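Local coordinates for Serine/threonine protein kinase (Mycobacterium tuberculosis, PDB 4ESQ), which probably phosphorylates proteins on serine and threonine as a membrane receptor kinase; this chain is its extracellular sensor domain, which has a conserved binding cleft, at residues G72-E77 and E83-Q88; V165-N170 and A185-K190. All blocks are in the same frame, centred on the assembly; numbering follows the deposited sequence.

How the interactions relate
Interaction 1 is the strand pair 72-77 and 83-88. Interaction 2 packs the helical segment 185-190 on strand segment 165-170. Their centres lie about 15 Å apart, yet both reach the same antiparallel sheet, because strands 84-92 and 165-173 are neighbours in it. A probable backbone hydrogen bond joins them, from Asn87 N to Asn170 O at 2.8 Å. The helix reaches both strands: Ile187 CD1 lies 3.7 Å from Gln88 OE1, while Ile187 also packs on Val167. Away from the helix, Trp85 CZ3 lies 3.9 Å from Asn170 ND2. A bound terbium(III) ion sits about 6 Å from the side chain of Ile74.

Interaction 1 of 2, residues G72-E77 and E83-Q88; sequences GLISSE and EHWVNQ
Glu77 bends at chi2 (91°), which turns its carboxylate back on His84. Trp85 has CG anti to the backbone N (chi1 -173°), which brings its ring across to Ile74. The Glu77 carboxylate grips His84 at two points. Its OE2 accepts a hydrogen bond from His84 ND1, with 2.7 Å between the two atoms, using the syn lone pair, and the bond is nearly straight and in the plane of the ring. Its OE1 accepts from His84 N at 2.9 Å in a more bent bond. The carboxylate and ring planes stand 35° apart. The ND1 bond restrains the turn of the ring, while the OE1 bond ties the carboxylate to the His84 backbone. The negative charge probably favours a protonated imidazole. Ser26 OG is a further partner of OE2.

The two segments form the arms of a beta hairpin, strands 69-76 and 84-92, in the central antiparallel sheet of the PknH-like extracellular domain. Leu73 and Gln88 are a hydrogen-bonded pair, with Leu73 N to Gln88 O at 2.9 Å. Ser75 and Val86 are another, with Ser75 N to Val86 O at 2.8 Å.

Ile74 lies on the same face as Trp85 and Asn87. Its CG2 meets the indole obliquely, 3.5 Å from Trp85 NE1. Its CG1 packs 3.5 Å from the amide carbon CG of Asn87. On the other face a water bridges Ser75 OG, at 2.8 Å, and Gln88 NE2, which donates to it at 3.0 Å. The other end of that amide, Gln88 OE1, accepts from Leu15 N.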
loop_
_atom_site.group_PDB
_atom_site.type_symbol
_atom_site.label_atom_id
_atom_site.label_comp_id
_atom_site.label_asym_id
_atom_site.label_seq_id
_atom_site.Cartn_x
_atom_site.Cartn_y
_atom_site.Cartn_z
ATOM N N GLY A 72 -9.810 -2.306 2.832
ATOM C CA GLY A 72 -9.133 -1.180 2.211
ATOM C C GLY A 72 -10.056 -0.138 1.610
ATOM O O GLY A 72 -11.267 -0.341 1.515
ATOM N N LEU A 73 -9.456 0.970 1.187
ATOM C CA LEU A 73 -10.174 2.063 0.529
ATOM C C LEU A 73 -9.280 2.749 -0.488
ATOM O O LEU A 73 -8.086 2.956 -0.248
ATOM C CB LEU A 73 -10.607 3.108 1.560
ATOM C CG LEU A 73 -11.808 2.840 2.462
ATOM C CD1 LEU A 73 -11.920 3.958 3.505
ATOM C CD2 LEU A 73 -13.101 2.721 1.635
ATOM N N ILE A 74 -9.862 3.127 -1.617
ATOM C CA ILE A 74 -9.144 3.921 -2.600
ATOM C C ILE A 74 -9.803 5.285 -2.652
ATOM O O ILE A 74 -11.023 5.372 -2.766
ATOM C CB ILE A 74 -9.177 3.254 -3.976
ATOM C CG1 ILE A 74 -8.252 2.034 -3.960
ATOM C CG2 ILE A 74 -8.742 4.238 -5.040
ATOM C CD1 ILE A 74 -8.384 1.138 -5.159
ATOM N N SER A 75 -9.000 6.342 -2.535
ATOM C CA SER A 75 -9.517 7.717 -2.536
ATOM C C SER A 75 -8.814 8.608 -3.546
ATOM O O SER A 75 -7.610 8.487 -3.755
ATOM C CB SER A 75 -9.348 8.348 -1.163
ATOM O OG SER A 75 -10.010 7.581 -0.184
ATOM N N SER A 76 -9.564 9.530 -4.143
ATOM C CA SER A 76 -8.987 10.510 -5.063
ATOM C C SER A 76 -9.977 11.655 -5.253
ATOM O O SER A 76 -11.160 11.516 -4.934
ATOM C CB SER A 76 -8.678 9.865 -6.421
ATOM O OG SER A 76 -9.873 9.428 -7.051
ATOM N N GLU A 77 -9.503 12.787 -5.770
ATOM C CA GLU A 77 -10.431 13.841 -6.157
ATOM C C GLU A 77 -11.348 13.273 -7.238
ATOM O O GLU A 77 -10.955 12.376 -7.977
ATOM C CB GLU A 77 -9.679 15.071 -6.674
ATOM C CG GLU A 77 -8.948 15.873 -5.590
ATOM C CD GLU A 77 -7.508 15.435 -5.370
ATOM O OE1 GLU A 77 -7.095 14.417 -5.955
ATOM O OE2 GLU A 77 -6.785 16.119 -4.611
ATOM N N GLU A 83 -5.488 14.996 -8.748
ATOM C CA GLU A 83 -4.120 15.345 -8.361
ATOM C C GLU A 83 -3.508 14.342 -7.383
ATOM O O GLU A 83 -2.283 14.232 -7.292
ATOM C CB GLU A 83 -4.072 16.750 -7.744
ATOM C CG GLU A 83 -4.393 17.882 -8.723
ATOM C CD GLU A 83 -3.271 18.142 -9.717
ATOM O OE1 GLU A 83 -2.086 17.978 -9.351
ATOM O OE2 GLU A 83 -3.581 18.509 -10.871
ATOM N N HIS A 84 -4.362 13.616 -6.657
ATOM C CA HIS A 84 -3.899 12.713 -5.601
ATOM C C HIS A 84 -4.693 11.411 -5.624
ATOM O O HIS A 84 -5.872 11.401 -5.974
ATOM C CB HIS A 84 -4.074 13.369 -4.233
ATOM C CG HIS A 84 -3.436 14.719 -4.124
ATOM N ND1 HIS A 84 -4.157 15.890 -4.216
ATOM C CD2 HIS A 84 -2.146 15.086 -3.941
ATOM C CE1 HIS A 84 -3.340 16.921 -4.081
ATOM N NE2 HIS A 84 -2.111 16.459 -3.919
ATOM N N TRP A 85 -4.054 10.315 -5.229
ATOM C CA TRP A 85 -4.709 9.011 -5.236
ATOM C C TRP A 85 -4.105 8.169 -4.125
ATOM O O TRP A 85 -2.883 8.073 -4.023
ATOM C CB TRP A 85 -4.470 8.342 -6.589
ATOM C CG TRP A 85 -5.203 7.061 -6.847
ATOM C CD1 TRP A 85 -6.425 6.916 -7.455
ATOM C CD2 TRP A 85 -4.747 5.736 -6.547
ATOM N NE1 TRP A 85 -6.756 5.578 -7.538
ATOM C CE2 TRP A 85 -5.741 4.838 -6.989
ATOM C CE3 TRP A 85 -3.594 5.222 -5.939
ATOM C CZ2 TRP A 85 -5.623 3.451 -6.834
ATOM C CZ3 TRP A 85 -3.475 3.845 -5.801
ATOM C CH2 TRP A 85 -4.488 2.980 -6.241
ATOM N N VAL A 86 -4.952 7.577 -3.283
ATOM C CA VAL A 86 -4.454 6.773 -2.173
ATOM C C VAL A 86 -5.172 5.446 -2.120
ATOM O O VAL A 86 -6.398 5.400 -2.199
ATOM C CB VAL A 86 -4.653 7.494 -0.824
ATOM C CG1 VAL A 86 -4.503 6.511 0.359
ATOM C CG2 VAL A 86 -3.695 8.673 -0.709
ATOM N N ASN A 87 -4.406 4.368 -1.986
ATOM C CA ASN A 87 -4.960 3.051 -1.709
ATOM C C ASN A 87 -4.392 2.648 -0.351
ATOM O O ASN A 87 -3.175 2.481 -0.208
ATOM C CB ASN A 87 -4.542 2.043 -2.784
ATOM C CG ASN A 87 -5.259 0.687 -2.657
ATOM O OD1 ASN A 87 -5.926 0.400 -1.665
ATOM N ND2 ASN A 87 -5.110 -0.149 -3.678
ATOM N N GLN A 88 -5.265 2.541 0.645
ATOM C CA GLN A 88 -4.849 2.153 1.989
ATOM C C GLN A 88 -5.553 0.871 2.369
ATOM O O GLN A 88 -6.748 0.726 2.143
ATOM C CB GLN A 88 -5.171 3.248 3.016
ATOM C CG GLN A 88 -6.573 3.824 2.890
ATOM C CD GLN A 88 -6.994 4.619 4.122
ATOM O OE1 GLN A 88 -6.424 4.475 5.202
ATOM N NE2 GLN A 88 -8.017 5.435 3.963
HETATM O O HOH W 1 -8.249 5.762 0.940
#

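Interaction 2 of 2, residues V165-N170 and A185-K190; sequences VVVDVN and AKIVDK
Asp168 OD2 accepts hydrogen bonds from both Tyr62 OH and Ser57 N, and OD1 of the same carboxylate makes a salt bridge to Arg157 NH2. Val167 and Val169, which flank Asp168 in the strand, face the other way and meet the helix. Val169 O accepts from Arg157 NH1, and the backbone of Val169 also pairs with Ala158 on strand 154-162. The contact with the helix itself is entirely apolar.

Ile187 makes most of the contact from the helix. Its CG2 sits against both methyls of Val167, at 3.8 Å from CG1 and 3.8 Å from CG2. The two side chains are set at a slant to each other. With chi2 at 168°, the Ile187 chain is extended, and its CD1 runs on past Val167 to meet Val169 CG2 tip to tip at 4.1 Å. Val188, one residue on, touches from the flank: its CG2 lies 4.1 Å from Val167 CG2, and the two valines cross at about a right angle. Val167 thus meets two successive helix residues. Ala184 on the same helix also touches it.

The segment axes come within 9.0 Å and run nearly antiparallel, at 156°. This is the layered alpha/beta packing of a helix laid along an antiparallel sheet, here the C-terminal helix 179-192 of the PknH-like extracellular domain.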
loop_
_atom_site.group_PDB
_atom_site.type_symbol
_atom_site.label_atom_id
_atom_site.label_comp_id
_atom_site.label_asym_id
_atom_site.label_seq_id
_atom_site.Cartn_x
_atom_site.Cartn_y
_atom_site.Cartn_z
ATOM N N VAL A 165 -1.517 -7.171 12.444
ATOM C CA VAL A 165 -2.059 -6.454 11.290
ATOM C C VAL A 165 -0.953 -5.883 10.419
ATOM O O VAL A 165 -0.063 -5.197 10.912
ATOM C CB VAL A 165 -2.979 -5.293 11.729
ATOM C CG1 VAL A 165 -3.479 -4.486 10.515
ATOM C CG2 VAL A 165 -4.143 -5.819 12.538
ATOM N N VAL A 166 -1.013 -6.178 9.125
ATOM C CA VAL A 166 -0.119 -5.560 8.154
ATOM C C VAL A 166 -0.788 -4.335 7.530
ATOM O O VAL A 166 -1.960 -4.373 7.163
ATOM C CB VAL A 166 0.278 -6.550 7.047
ATOM C CG1 VAL A 166 0.999 -5.803 5.908
ATOM C CG2 VAL A 166 1.154 -7.661 7.624
ATOM N N VAL A 167 -0.041 -3.248 7.445
ATOM C CA VAL A 167 -0.544 -1.996 6.910
ATOM C C VAL A 167 0.089 -1.851 5.532
ATOM O O VAL A 167 1.305 -1.949 5.399
ATOM C CB VAL A 167 -0.136 -0.841 7.827
ATOM C CG1 VAL A 167 -0.619 0.497 7.278
ATOM C CG2 VAL A 167 -0.704 -1.085 9.216
ATOM N N ASP A 168 -0.733 -1.645 4.504
ATOM C CA ASP A 168 -0.254 -1.713 3.126
ATOM C C ASP A 168 -0.801 -0.524 2.359
ATOM O O ASP A 168 -1.999 -0.470 2.083
ATOM C CB ASP A 168 -0.748 -3.026 2.498
ATOM C CG ASP A 168 0.048 -3.445 1.276
ATOM O OD1 ASP A 168 0.960 -2.706 0.868
ATOM O OD2 ASP A 168 -0.252 -4.534 0.723
ATOM N N VAL A 169 0.071 0.423 2.018
ATOM C CA VAL A 169 -0.362 1.723 1.488
ATOM C C VAL A 169 0.338 2.142 0.192
ATOM O O VAL A 169 1.556 2.002 0.050
ATOM C CB VAL A 169 -0.122 2.822 2.538
ATOM C CG1 VAL A 169 -0.535 4.193 1.998
ATOM C CG2 VAL A 169 -0.868 2.496 3.843
ATOM N N ASN A 170 -0.438 2.680 -0.747
ATOM C CA ASN A 170 0.108 3.261 -1.967
ATOM C C ASN A 170 -0.434 4.668 -2.069
ATOM O O ASN A 170 -1.658 4.867 -2.039
ATOM C CB ASN A 170 -0.315 2.433 -3.186
ATOM C CG ASN A 170 0.564 2.684 -4.408
ATOM O OD1 ASN A 170 1.647 3.262 -4.307
ATOM N ND2 ASN A 170 0.106 2.225 -5.563
ATOM N N ALA A 185 2.060 5.237 9.326
ATOM C CA ALA A 185 2.313 5.523 10.734
ATOM C C ALA A 185 1.026 5.871 11.466
ATOM O O ALA A 185 0.840 5.485 12.626
ATOM C CB ALA A 185 3.339 6.634 10.878
ATOM N N LYS A 186 0.129 6.584 10.795
ATOM C CA LYS A 186 -1.142 6.936 11.418
ATOM C C LYS A 186 -2.033 5.702 11.614
ATOM O O LYS A 186 -2.682 5.558 12.649
ATOM C CB LYS A 186 -1.855 8.034 10.627
ATOM C CG LYS A 186 -1.103 9.375 10.666
ATOM C CD LYS A 186 -1.724 10.410 9.748
ATOM C CE LYS A 186 -1.001 11.761 9.858
ATOM N NZ LYS A 186 -1.125 12.357 11.220
ATOM N N ILE A 187 -2.051 4.810 10.632
ATOM C CA ILE A 187 -2.783 3.553 10.786
ATOM C C ILE A 187 -2.188 2.692 11.907
ATOM O O ILE A 187 -2.916 2.093 12.694
ATOM C CB ILE A 187 -2.845 2.778 9.457
ATOM C CG1 ILE A 187 -3.621 3.590 8.424
ATOM C CG2 ILE A 187 -3.500 1.396 9.668
ATOM C CD1 ILE A 187 -3.497 3.061 6.975
ATOM N N VAL A 188 -0.862 2.645 11.996
ATOM C CA VAL A 188 -0.214 1.895 13.067
ATOM C C VAL A 188 -0.629 2.444 14.434
ATOM O O VAL A 188 -0.858 1.676 15.369
ATOM C CB VAL A 188 1.310 1.930 12.924
ATOM C CG1 VAL A 188 1.990 1.552 14.233
ATOM C CG2 VAL A 188 1.754 1.029 11.777
ATOM N N ASP A 189 -0.742 3.767 14.549
ATOM C CA ASP A 189 -1.201 4.364 15.810
ATOM C C ASP A 189 -2.615 3.892 16.154
ATOM O O ASP A 189 -2.941 3.691 17.326
ATOM C CB ASP A 189 -1.163 5.894 15.760
ATOM C CG ASP A 189 0.248 6.454 15.823
ATOM O OD1 ASP A 189 1.155 5.755 16.309
ATOM O OD2 ASP A 189 0.443 7.611 15.402
ATOM N N LYS A 190 -3.460 3.725 15.138
ATOM C CA LYS A 190 -4.814 3.223 15.377
ATOM C C LYS A 190 -4.787 1.757 15.811
ATOM O O LYS A 190 -5.574 1.348 16.664
ATOM C CB LYS A 190 -5.715 3.421 14.150
ATOM C CG LYS A 190 -6.004 4.900 13.846
ATOM C CD LYS A 190 -7.141 5.067 12.840
ATOM C CE LYS A 190 -7.360 6.553 12.490
ATOM N NZ LYS A 190 -8.521 6.723 11.568
#